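Local coordinates for chitin-binding domain 3 protein (Micromonospora aurantiaca ATCC 27029, PDB 5OPF) that probably cleaves crystalline polysaccharide such as cellulose or chitin by oxidation at a copper ion, as a bacterial lytic polysaccharide monooxygenase, at residues Leu51-Ala57 with Leu181-Leu187; His1-Pro7 with Arg99-Gln105; Tyr116-Tyr122 with Arg166-Val172. All blocks are in the same frame, centred on the assembly; numbering follows the deposited sequence.

Contact 1: Leu51-Ala57 with Leu181-Leu187; sequences LFREGVA and LDQSYYL
F52 and Y185 face each other as a non-hydrogen-bonded pair where strands 52-54 and 183-187 run antiparallel, their short axes 152° apart; E54 and Q183 form a second such pair, with the hydrogen-bonded pair R53–S184 between. R53 and S184 exchange two main-chain bonds, R53 N lying 2.8 Å from S184 O, and bonds from Y186 N to L51 O and from G55 N to D182 O prolong the pairing. On the face bearing F52 and Y185, F52 CB stands squarely over the phenol, 3.7 Å from the Y185 ring centroid, a CH-pi contact. With F52 CG held between its backbone N and carbonyl carbon (chi1 63°), the phenyl lies alongside Y185, the ring planes meeting obliquely. Over the centre of the F52 ring sits Q183 NE2, 3.6 Å above the plane. Glutamine suits this place because its amide can give and accept at once: Q183 NE2 donates to the anti side of E54 OE2 at 3.1 Å, while Y185 OH donates to Q183 OE1 with the oxygens 2.6 Å apart. On the other face V56 CG2 packs against S184 OG and Y186 OH, two hydroxyls hydrogen-bonded 2.7 Å apart. Beyond the strands G55 takes up a positive phi, easy for glycine, and D182 OD2 accepts A57 N at 2.8 Å with its syn lone pair. Strand 169-178 flanks 183-192 on its far side, where W176 stacks on Y185, a residue of the copper site; helix 60-63 packs on R53 and V56.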
loop_
_atom_site.group_PDB
_atom_site.type_symbol
_atom_site.label_atom_id
_atom_site.label_comp_id
_atom_site.label_asym_id
_atom_site.label_seq_id
_atom_site.Cartn_x
_atom_site.Cartn_y
_atom_site.Cartn_z
ATOM N N LEU A 51 -1.850 -3.084 -8.460
ATOM C CA LEU A 51 -0.461 -2.681 -8.197
ATOM C C LEU A 51 0.394 -3.923 -7.919
ATOM O O LEU A 51 0.812 -4.211 -6.786
ATOM C CB LEU A 51 -0.402 -1.654 -7.074
ATOM C CG LEU A 51 0.744 -0.636 -7.186
ATOM C CD1 LEU A 51 0.554 0.439 -6.122
ATOM C CD2 LEU A 51 2.120 -1.280 -7.083
ATOM N N PHE A 52 0.673 -4.655 -9.006
ATOM C CA PHE A 52 1.386 -5.918 -8.923
ATOM C C PHE A 52 2.539 -5.998 -9.911
ATOM O O PHE A 52 2.568 -5.321 -10.948
ATOM C CB PHE A 52 0.450 -7.139 -9.100
ATOM C CG PHE A 52 -0.228 -7.218 -10.442
ATOM C CD1 PHE A 52 0.437 -7.712 -11.553
ATOM C CD2 PHE A 52 -1.546 -6.812 -10.586
ATOM C CE1 PHE A 52 -0.199 -7.789 -12.777
ATOM C CE2 PHE A 52 -2.181 -6.888 -11.813
ATOM C CZ PHE A 52 -1.506 -7.378 -12.899
ATOM N N ARG A 53 3.470 -6.894 -9.564
ATOM C CA ARG A 53 4.460 -7.458 -10.466
ATOM C C ARG A 53 4.141 -8.936 -10.656
ATOM O O ARG A 53 3.355 -9.523 -9.897
ATOM C CB ARG A 53 5.873 -7.350 -9.889
ATOM C CG ARG A 53 6.355 -5.926 -9.612
ATOM C CD ARG A 53 7.832 -5.897 -9.215
ATOM N NE ARG A 53 8.680 -6.151 -10.371
ATOM C CZ ARG A 53 9.054 -5.233 -11.254
ATOM N NH1 ARG A 53 8.714 -3.958 -11.106
ATOM N NH2 ARG A 53 9.797 -5.596 -12.288
ATOM N N GLU A 54 4.742 -9.533 -11.689
ATOM C CA GLU A 54 4.668 -10.973 -11.901
ATOM C C GLU A 54 6.072 -11.520 -12.094
ATOM O O GLU A 54 6.959 -10.827 -12.596
ATOM C CB GLU A 54 3.759 -11.329 -13.094
ATOM C CG GLU A 54 2.302 -11.019 -12.764
ATOM C CD GLU A 54 1.313 -11.322 -13.862
ATOM O OE1 GLU A 54 1.730 -11.821 -14.926
ATOM O OE2 GLU A 54 0.106 -11.066 -13.638
ATOM N N GLY A 55 6.279 -12.755 -11.651
ATOM C CA GLY A 55 7.551 -13.433 -11.839
ATOM C C GLY A 55 8.653 -13.054 -10.874
ATOM O O GLY A 55 9.818 -13.363 -11.136
ATOM N N VAL A 56 8.331 -12.400 -9.756
ATOM C CA VAL A 56 9.359 -11.989 -8.803
ATOM C C VAL A 56 10.017 -13.174 -8.106
ATOM O O VAL A 56 11.146 -13.055 -7.607
ATOM C CB VAL A 56 8.722 -10.994 -7.810
ATOM C CG1 VAL A 56 9.667 -10.671 -6.650
ATOM C CG2 VAL A 56 8.316 -9.716 -8.541
ATOM N N ALA A 57 9.347 -14.319 -8.056
ATOM C CA ALA A 57 9.930 -15.541 -7.497
ATOM C C ALA A 57 10.421 -15.326 -6.068
ATOM O O ALA A 57 11.452 -15.868 -5.664
ATOM C CB ALA A 57 11.043 -16.108 -8.387
ATOM N N LEU A 181 -0.947 -17.536 -9.093
ATOM C CA LEU A 181 0.052 -17.129 -10.066
ATOM C C LEU A 181 1.194 -16.554 -9.249
ATOM O O LEU A 181 0.977 -16.115 -8.120
ATOM C CB LEU A 181 -0.553 -16.042 -10.965
ATOM C CG LEU A 181 0.154 -15.607 -12.238
ATOM C CD1 LEU A 181 0.177 -16.741 -13.251
ATOM C CD2 LEU A 181 -0.544 -14.395 -12.827
ATOM N N ASP A 182 2.410 -16.540 -9.813
ATOM C CA ASP A 182 3.478 -15.756 -9.176
ATOM C C ASP A 182 3.213 -14.287 -9.476
ATOM O O ASP A 182 3.690 -13.733 -10.467
ATOM C CB ASP A 182 4.872 -16.171 -9.629
ATOM C CG ASP A 182 5.970 -15.357 -8.953
ATOM O OD1 ASP A 182 5.663 -14.578 -8.022
ATOM O OD2 ASP A 182 7.148 -15.512 -9.348
ATOM N N GLN A 183 2.398 -13.675 -8.623
ATOM C CA GLN A 183 1.935 -12.306 -8.766
ATOM C C GLN A 183 1.954 -11.694 -7.377
ATOM O O GLN A 183 1.391 -12.276 -6.442
ATOM C CB GLN A 183 0.512 -12.299 -9.325
ATOM C CG GLN A 183 -0.048 -10.925 -9.632
ATOM C CD GLN A 183 -1.518 -10.984 -10.007
ATOM O OE1 GLN A 183 -2.365 -11.231 -9.162
ATOM N NE2 GLN A 183 -1.822 -10.786 -11.280
ATOM N N SER A 184 2.633 -10.563 -7.245
ATOM C CA SER A 184 2.866 -9.940 -5.953
ATOM C C SER A 184 2.486 -8.468 -5.997
ATOM O O SER A 184 2.756 -7.769 -6.977
ATOM C CB SER A 184 4.339 -10.126 -5.562
ATOM O OG SER A 184 5.215 -9.827 -6.638
ATOM N N TYR A 185 1.874 -7.999 -4.907
ATOM C CA TYR A 185 1.345 -6.648 -4.802
ATOM C C TYR A 185 2.068 -5.891 -3.693
ATOM O O TYR A 185 2.412 -6.467 -2.655
ATOM C CB TYR A 185 -0.151 -6.673 -4.466
ATOM C CG TYR A 185 -1.052 -7.321 -5.493
ATOM C CD1 TYR A 185 -1.005 -8.690 -5.739
ATOM C CD2 TYR A 185 -2.006 -6.574 -6.193
ATOM C CE1 TYR A 185 -1.866 -9.289 -6.653
ATOM C CE2 TYR A 185 -2.860 -7.163 -7.109
ATOM C CZ TYR A 185 -2.784 -8.518 -7.346
ATOM O OH TYR A 185 -3.643 -9.098 -8.260
ATOM N N TYR A 186 2.245 -4.581 -3.898
ATOM C CA TYR A 186 3.125 -3.757 -3.070
ATOM C C TYR A 186 2.375 -2.494 -2.664
ATOM O O TYR A 186 2.166 -1.602 -3.492
ATOM C CB TYR A 186 4.396 -3.410 -3.854
ATOM C CG TYR A 186 5.123 -4.664 -4.272
ATOM C CD1 TYR A 186 5.984 -5.309 -3.396
ATOM C CD2 TYR A 186 4.925 -5.222 -5.526
ATOM C CE1 TYR A 186 6.618 -6.499 -3.756
ATOM C CE2 TYR A 186 5.555 -6.397 -5.901
ATOM C CZ TYR A 186 6.401 -7.038 -5.015
ATOM O OH TYR A 186 7.024 -8.204 -5.416
ATOM N N LEU A 187 1.940 -2.425 -1.402
ATOM C CA LEU A 187 1.026 -1.372 -0.955
ATOM C C LEU A 187 1.643 -0.526 0.153
ATOM O O LEU A 187 1.825 -1.005 1.281
ATOM C CB LEU A 187 -0.279 -1.973 -0.438
ATOM C CG LEU A 187 -1.146 -2.802 -1.384
ATOM C CD1 LEU A 187 -1.271 -2.152 -2.751
ATOM C CD2 LEU A 187 -0.617 -4.241 -1.481
HETATM O O HOH W 1 5.592 -11.755 -8.735
#

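Contact 2: His1-Pro7 with Arg99-Gln105; sequences HGSVVDP and RVKFFDQ. With CU (copper (II) ion), chain B.
V4 fits its two methyls into the relief of strand 99-104 in an antiparallel pairing interrupted by a classic irregularity, a beta bulge, at the edge of the immunoglobulin-like beta-sandwich of this enzyme family. With CG1 anti to the V4 nitrogen (chi1 175°), the branches diverge: V4 CG1 meets V100 CG1 at 3.7 Å, and V4 CG2 meets F102 CD2 and CE2. The beta-branched residue thus fills the step between a valine and a phenylalanine, crossing both at about a right angle. The F102 ring in turn lies flat against the first strand's backbone, with S3 O 3.6 Å above its centre and V4 N nearer the rim. G2 makes the hollow beside it: lacking a side chain, it lets F103 O approach to 3.0 Å from G2 CA. On the other face V5 is the bump, its CG1 resting on F103 CB while CG2 lies against the extended aliphatic chain of K101. K101 is well suited here, since its methylenes pack on valine while the amine is carried away toward E151, a long and weak ion pair. In the bulge V5 and D6 both pair with K101: V5 N donates to K101 O, and K101 N reaches D6 O at 2.8 Å. D6 N is left buried with no partner; a cis peptide to P7 follows, and P7 CD packs on V100. At the opposite end Q105 N binds H1 O, while Q105 OE1 turns to N49. Beyond that bond H1 forms its part of the histidine brace, copper being gripped by H1 N at 2.2 Å and by H1 ND1 at 2.0 Å, with H108 supplying the other histidine.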
loop_
_atom_site.group_PDB
_atom_site.type_symbol
_atom_site.label_atom_id
_atom_site.label_comp_id
_atom_site.label_asym_id
_atom_site.label_seq_id
_atom_site.Cartn_x
_atom_site.Cartn_y
_atom_site.Cartn_z
ATOM N N HIS A 1 -6.608 -9.188 -7.502
ATOM C CA HIS A 1 -6.794 -7.742 -7.623
ATOM C C HIS A 1 -7.407 -7.186 -6.356
ATOM O O HIS A 1 -8.495 -7.603 -5.955
ATOM C CB HIS A 1 -7.674 -7.424 -8.819
ATOM C CG HIS A 1 -6.945 -7.538 -10.110
ATOM N ND1 HIS A 1 -6.288 -8.688 -10.492
ATOM C CD2 HIS A 1 -6.706 -6.618 -11.073
ATOM C CE1 HIS A 1 -5.721 -8.483 -11.669
ATOM N NE2 HIS A 1 -5.949 -7.233 -12.039
ATOM N N GLY A 2 -6.708 -6.269 -5.709
ATOM C CA GLY A 2 -7.171 -5.723 -4.450
ATOM C C GLY A 2 -6.109 -4.825 -3.854
ATOM O O GLY A 2 -5.134 -4.461 -4.524
ATOM N N SER A 3 -6.308 -4.459 -2.590
ATOM C CA SER A 3 -5.381 -3.541 -1.945
ATOM C C SER A 3 -5.606 -3.581 -0.444
ATOM O O SER A 3 -6.563 -4.180 0.054
ATOM C CB SER A 3 -5.592 -2.114 -2.462
ATOM O OG SER A 3 -4.543 -1.244 -2.040
ATOM N N VAL A 4 -4.712 -2.901 0.276
ATOM C CA VAL A 4 -4.984 -2.552 1.668
ATOM C C VAL A 4 -5.982 -1.405 1.670
ATOM O O VAL A 4 -5.729 -0.344 1.087
ATOM C CB VAL A 4 -3.701 -2.144 2.408
ATOM C CG1 VAL A 4 -4.047 -1.680 3.810
ATOM C CG2 VAL A 4 -2.697 -3.294 2.449
ATOM N N VAL A 5 -7.130 -1.629 2.311
ATOM C CA VAL A 5 -8.197 -0.629 2.345
ATOM C C VAL A 5 -8.297 0.078 3.692
ATOM O O VAL A 5 -8.961 1.125 3.784
ATOM C CB VAL A 5 -9.559 -1.231 1.922
ATOM C CG1 VAL A 5 -9.487 -1.731 0.494
ATOM C CG2 VAL A 5 -10.002 -2.352 2.852
ATOM N N ASP A 6 -7.649 -0.438 4.730
ATOM C CA ASP A 6 -7.661 0.196 6.047
ATOM C C ASP A 6 -6.423 -0.327 6.771
ATOM O O ASP A 6 -6.387 -1.503 7.144
ATOM C CB ASP A 6 -8.931 -0.178 6.810
ATOM C CG ASP A 6 -9.088 0.599 8.091
ATOM O OD1 ASP A 6 -8.093 1.206 8.544
ATOM O OD2 ASP A 6 -10.207 0.592 8.660
ATOM N N PRO A 7 -5.378 0.499 6.948
ATOM C CA PRO A 7 -5.252 1.910 6.575
ATOM C C PRO A 7 -5.058 2.013 5.067
ATOM O O PRO A 7 -4.161 1.364 4.515
ATOM C CB PRO A 7 -4.012 2.364 7.348
ATOM C CG PRO A 7 -3.164 1.124 7.434
ATOM C CD PRO A 7 -4.131 -0.020 7.542
ATOM N N ARG A 99 -4.434 -3.253 12.937
ATOM C CA ARG A 99 -4.878 -4.294 12.024
ATOM C C ARG A 99 -4.888 -3.752 10.606
ATOM O O ARG A 99 -5.406 -2.657 10.361
ATOM C CB ARG A 99 -6.286 -4.755 12.417
ATOM C CG ARG A 99 -6.292 -5.381 13.802
ATOM C CD ARG A 99 -7.635 -5.314 14.498
ATOM N NE ARG A 99 -8.673 -6.110 13.852
ATOM C CZ ARG A 99 -8.685 -7.437 13.780
ATOM N NH1 ARG A 99 -7.679 -8.152 14.279
ATOM N NH2 ARG A 99 -9.704 -8.053 13.202
ATOM N N VAL A 100 -4.339 -4.528 9.674
ATOM C CA VAL A 100 -4.343 -4.193 8.257
ATOM C C VAL A 100 -5.460 -4.984 7.595
ATOM O O VAL A 100 -5.437 -6.221 7.604
ATOM C CB VAL A 100 -2.986 -4.529 7.620
ATOM C CG1 VAL A 100 -3.040 -4.385 6.102
ATOM C CG2 VAL A 100 -1.872 -3.656 8.225
ATOM N N LYS A 101 -6.442 -4.287 7.024
ATOM C CA LYS A 101 -7.532 -4.932 6.299
ATOM C C LYS A 101 -7.172 -4.997 4.824
ATOM O O LYS A 101 -7.025 -3.955 4.163
ATOM C CB LYS A 101 -8.850 -4.183 6.471
ATOM C CG LYS A 101 -10.023 -4.919 5.836
ATOM C CD LYS A 101 -11.326 -4.140 5.978
ATOM C CE LYS A 101 -12.449 -4.734 5.134
ATOM N NZ LYS A 101 -13.731 -3.974 5.328
ATOM N N PHE A 102 -7.026 -6.223 4.320
ATOM C CA PHE A 102 -6.741 -6.473 2.919
ATOM C C PHE A 102 -8.021 -6.908 2.217
ATOM O O PHE A 102 -8.703 -7.814 2.694
ATOM C CB PHE A 102 -5.658 -7.541 2.741
ATOM C CG PHE A 102 -4.923 -7.352 1.473
ATOM C CD1 PHE A 102 -5.488 -7.714 0.261
ATOM C CD2 PHE A 102 -3.704 -6.708 1.473
ATOM C CE1 PHE A 102 -4.824 -7.435 -0.924
ATOM C CE2 PHE A 102 -3.039 -6.437 0.309
ATOM C CZ PHE A 102 -3.595 -6.792 -0.891
ATOM N N PHE A 103 -8.340 -6.278 1.084
ATOM C CA PHE A 103 -9.523 -6.604 0.290
ATOM C C PHE A 103 -9.087 -7.141 -1.067
ATOM O O PHE A 103 -8.305 -6.485 -1.769
ATOM C CB PHE A 103 -10.385 -5.347 0.114
ATOM C CG PHE A 103 -11.564 -5.512 -0.809
ATOM C CD1 PHE A 103 -12.494 -6.520 -0.634
ATOM C CD2 PHE A 103 -11.731 -4.638 -1.878
ATOM C CE1 PHE A 103 -13.582 -6.644 -1.503
ATOM C CE2 PHE A 103 -12.810 -4.761 -2.740
ATOM C CZ PHE A 103 -13.723 -5.770 -2.556
ATOM N N ASP A 104 -9.588 -8.330 -1.421
ATOM C CA ASP A 104 -9.289 -9.006 -2.687
ATOM C C ASP A 104 -10.602 -9.212 -3.432
ATOM O O ASP A 104 -11.462 -9.978 -2.989
ATOM C CB ASP A 104 -8.592 -10.343 -2.429
ATOM C CG ASP A 104 -8.343 -11.162 -3.690
ATOM O OD1 ASP A 104 -8.505 -10.634 -4.803
ATOM O OD2 ASP A 104 -7.967 -12.345 -3.524
ATOM N N GLN A 105 -10.761 -8.523 -4.564
ATOM C CA GLN A 105 -11.952 -8.694 -5.391
ATOM C C GLN A 105 -12.025 -10.060 -6.064
ATOM O O GLN A 105 -13.115 -10.481 -6.468
ATOM C CB GLN A 105 -11.965 -7.639 -6.490
ATOM C CG GLN A 105 -12.087 -6.234 -5.961
ATOM C CD GLN A 105 -11.817 -5.208 -7.043
ATOM O OE1 GLN A 105 -11.053 -5.467 -7.971
ATOM N NE2 GLN A 105 -12.456 -4.055 -6.950
HETATM CU CU CU B . -6.149 -10.287 -9.374
HETATM O O HOH W 2 -5.853 0.130 10.490
#

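Contact 3: Tyr116-Tyr122 with Arg166-Val172; sequences YVTKQGY and RTGRHVV
T118 and H170 meet at the tight centre of this contact, T118 OG1 hydrogen-bonded 2.7 Å from H170 ND1 at the edge of the imidazole. Placed between its own N and carbonyl carbon (chi1 48°), the same hydroxyl takes the N-H of V171 along a nearly straight bond, 3.0 Å from T118 OG1 to V171 N. It therefore stands in for a main-chain carbonyl, as a small threonine can, while T118 N binds V171 O in ordinary strand fashion. Histidine suits position 170 because its two ring nitrogens reach T118 OG1 and Q120 OE1. R166 bends at chi2 (62°), its CG passing over one face of the H170 ring and R166 NE reaching T118 O at 2.8 Å, with that oxygen in the guanidinium plane. R166 NH2 continues to V117 O, approaching from above the carbonyl plane. The outer part is exposed, though Q120 is still held there: Q120 OE1 receives H170 NE2 at 2.9 Å and T167 N at 3.0 Å, the two donors coming from opposite faces of the amide plane. The far flank is looser: the Y122 ring meets V171 CG2 at its edge, and a water bridges Y122 O and R169 O. Strand 110-118 lies between 134-140, whose E135 forms a salt bridge with R166 NH2, and 169-178, while V117 and V172 both pack on F98 of strand 97-104.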
loop_
_atom_site.group_PDB
_atom_site.type_symbol
_atom_site.label_atom_id
_atom_site.label_comp_id
_atom_site.label_asym_id
_atom_site.label_seq_id
_atom_site.Cartn_x
_atom_site.Cartn_y
_atom_site.Cartn_z
ATOM N N TYR A 116 5.078 -4.503 6.998
ATOM C CA TYR A 116 6.235 -3.784 7.506
ATOM C C TYR A 116 5.799 -2.383 7.932
ATOM O O TYR A 116 4.871 -1.803 7.358
ATOM C CB TYR A 116 7.300 -3.619 6.402
ATOM C CG TYR A 116 7.868 -4.914 5.881
ATOM C CD1 TYR A 116 7.243 -5.622 4.865
ATOM C CD2 TYR A 116 9.032 -5.437 6.410
ATOM C CE1 TYR A 116 7.755 -6.813 4.410
ATOM C CE2 TYR A 116 9.552 -6.636 5.954
ATOM C CZ TYR A 116 8.900 -7.318 4.956
ATOM O OH TYR A 116 9.401 -8.523 4.488
ATOM N N VAL A 117 6.495 -1.807 8.916
ATOM C CA VAL A 117 6.296 -0.415 9.300
ATOM C C VAL A 117 7.656 0.253 9.419
ATOM O O VAL A 117 8.620 -0.337 9.921
ATOM C CB VAL A 117 5.486 -0.277 10.609
ATOM C CG1 VAL A 117 5.428 1.171 11.096
ATOM C CG2 VAL A 117 4.074 -0.816 10.418
ATOM N N THR A 118 7.714 1.517 9.008
ATOM C CA THR A 118 8.930 2.299 9.125
ATOM C C THR A 118 9.361 2.441 10.581
ATOM O O THR A 118 8.549 2.430 11.517
ATOM C CB THR A 118 8.760 3.669 8.450
ATOM O OG1 THR A 118 7.536 4.284 8.861
ATOM C CG2 THR A 118 8.738 3.504 6.949
ATOM N N LYS A 119 10.669 2.550 10.751
ATOM C CA LYS A 119 11.289 2.709 12.051
ATOM C C LYS A 119 11.224 4.163 12.511
ATOM O O LYS A 119 11.299 5.099 11.708
ATOM C CB LYS A 119 12.751 2.268 11.957
ATOM C CG LYS A 119 12.921 0.804 11.587
ATOM C CD LYS A 119 14.296 0.497 10.987
ATOM C CE LYS A 119 14.373 -0.941 10.507
ATOM N NZ LYS A 119 15.730 -1.284 9.986
ATOM N N GLN A 120 11.093 4.354 13.824
ATOM C CA GLN A 120 11.133 5.704 14.368
ATOM C C GLN A 120 12.418 6.390 13.931
ATOM O O GLN A 120 13.510 5.816 14.013
ATOM C CB GLN A 120 11.013 5.683 15.891
ATOM C CG GLN A 120 10.694 7.049 16.495
ATOM C CD GLN A 120 9.284 7.529 16.195
ATOM O OE1 GLN A 120 8.420 6.750 15.796
ATOM N NE2 GLN A 120 9.048 8.825 16.387
ATOM N N GLY A 121 12.280 7.625 13.455
ATOM C CA GLY A 121 13.363 8.374 12.856
ATOM C C GLY A 121 13.213 8.563 11.358
ATOM O O GLY A 121 13.761 9.528 10.811
ATOM N N TYR A 122 12.503 7.658 10.679
ATOM C CA TYR A 122 12.229 7.836 9.258
ATOM C C TYR A 122 11.313 9.038 9.074
ATOM O O TYR A 122 10.306 9.167 9.777
ATOM C CB TYR A 122 11.558 6.582 8.669
ATOM C CG TYR A 122 11.090 6.797 7.243
ATOM C CD1 TYR A 122 12.012 6.966 6.223
ATOM C CD2 TYR A 122 9.742 6.863 6.924
ATOM C CE1 TYR A 122 11.602 7.209 4.914
ATOM C CE2 TYR A 122 9.325 7.106 5.627
ATOM C CZ TYR A 122 10.255 7.277 4.625
ATOM O OH TYR A 122 9.821 7.533 3.347
ATOM N N ARG A 166 6.614 3.461 17.905
ATOM C CA ARG A 166 6.323 4.455 16.884
ATOM C C ARG A 166 5.397 5.538 17.415
ATOM O O ARG A 166 4.401 5.252 18.092
ATOM C CB ARG A 166 5.642 3.797 15.687
ATOM C CG ARG A 166 6.570 3.181 14.646
ATOM C CD ARG A 166 7.410 2.061 15.198
ATOM N NE ARG A 166 8.060 1.359 14.104
ATOM C CZ ARG A 166 8.641 0.175 14.207
ATOM N NH1 ARG A 166 8.683 -0.448 15.372
ATOM N NH2 ARG A 166 9.176 -0.382 13.130
ATOM N N THR A 167 5.715 6.778 17.053
ATOM C CA THR A 167 4.850 7.931 17.260
ATOM C C THR A 167 4.876 8.767 15.991
ATOM O O THR A 167 5.876 8.797 15.264
ATOM C CB THR A 167 5.272 8.796 18.469
ATOM O OG1 THR A 167 6.592 9.312 18.253
ATOM C CG2 THR A 167 5.215 7.981 19.753
ATOM N N GLY A 168 3.758 9.430 15.712
ATOM C CA GLY A 168 3.698 10.320 14.569
ATOM C C GLY A 168 3.621 9.594 13.227
ATOM O O GLY A 168 3.262 8.414 13.120
ATOM N N ARG A 169 3.963 10.354 12.184
ATOM C CA ARG A 169 3.809 9.920 10.800
ATOM C C ARG A 169 4.762 8.784 10.450
ATOM O O ARG A 169 5.971 8.861 10.706
ATOM C CB ARG A 169 4.093 11.103 9.877
ATOM C CG ARG A 169 4.140 10.764 8.398
ATOM C CD ARG A 169 4.440 11.969 7.535
ATOM N NE ARG A 169 3.326 12.893 7.354
ATOM C CZ ARG A 169 2.402 12.762 6.400
ATOM N NH1 ARG A 169 2.440 11.728 5.576
ATOM N NH2 ARG A 169 1.453 13.671 6.251
ATOM N N HIS A 170 4.208 7.759 9.797
ATOM C CA HIS A 170 4.927 6.557 9.383
ATOM C C HIS A 170 4.331 6.030 8.080
ATOM O O HIS A 170 3.321 6.536 7.587
ATOM C CB HIS A 170 4.908 5.517 10.515
ATOM C CG HIS A 170 5.956 5.782 11.528
ATOM N ND1 HIS A 170 7.279 5.514 11.261
ATOM C CD2 HIS A 170 5.904 6.347 12.758
ATOM C CE1 HIS A 170 7.999 5.890 12.303
ATOM N NE2 HIS A 170 7.193 6.405 13.220
ATOM N N VAL A 171 4.984 5.007 7.525
ATOM C CA VAL A 171 4.480 4.297 6.358
ATOM C C VAL A 171 4.414 2.809 6.684
ATOM O O VAL A 171 5.367 2.237 7.231
ATOM C CB VAL A 171 5.357 4.548 5.113
ATOM C CG1 VAL A 171 4.778 3.847 3.891
ATOM C CG2 VAL A 171 5.486 6.048 4.829
ATOM N N VAL A 172 3.280 2.196 6.356
ATOM C CA VAL A 172 3.097 0.752 6.356
ATOM C C VAL A 172 3.362 0.262 4.937
ATOM O O VAL A 172 2.902 0.860 3.958
ATOM C CB VAL A 172 1.665 0.386 6.794
ATOM C CG1 VAL A 172 1.509 -1.125 6.924
ATOM C CG2 VAL A 172 1.285 1.082 8.100
HETATM O O HOH W 3 7.849 10.141 9.080
#

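How the contacts relate
Contacts 1 and 2, with centres 15 Å apart, meet directly at the copper site. Y185 OH of contact 1 lies 3.1 Å from H1 N of contact 2, and F52 CE2 comes within 3.8 Å of H1 NE2, so two strand pairs jointly shape the metal's surroundings. Further inside, L187 packs on S3 and F102, joining the two sheets of the sandwich. Contact 3 lies across the chain's centre from contact 1, about 24 Å between centres, and about 19 Å from contact 2, again between centres. Its link is through the sheet: strand 169-178, which starts in contact 3, pairs with strand 183-192 of contact 1.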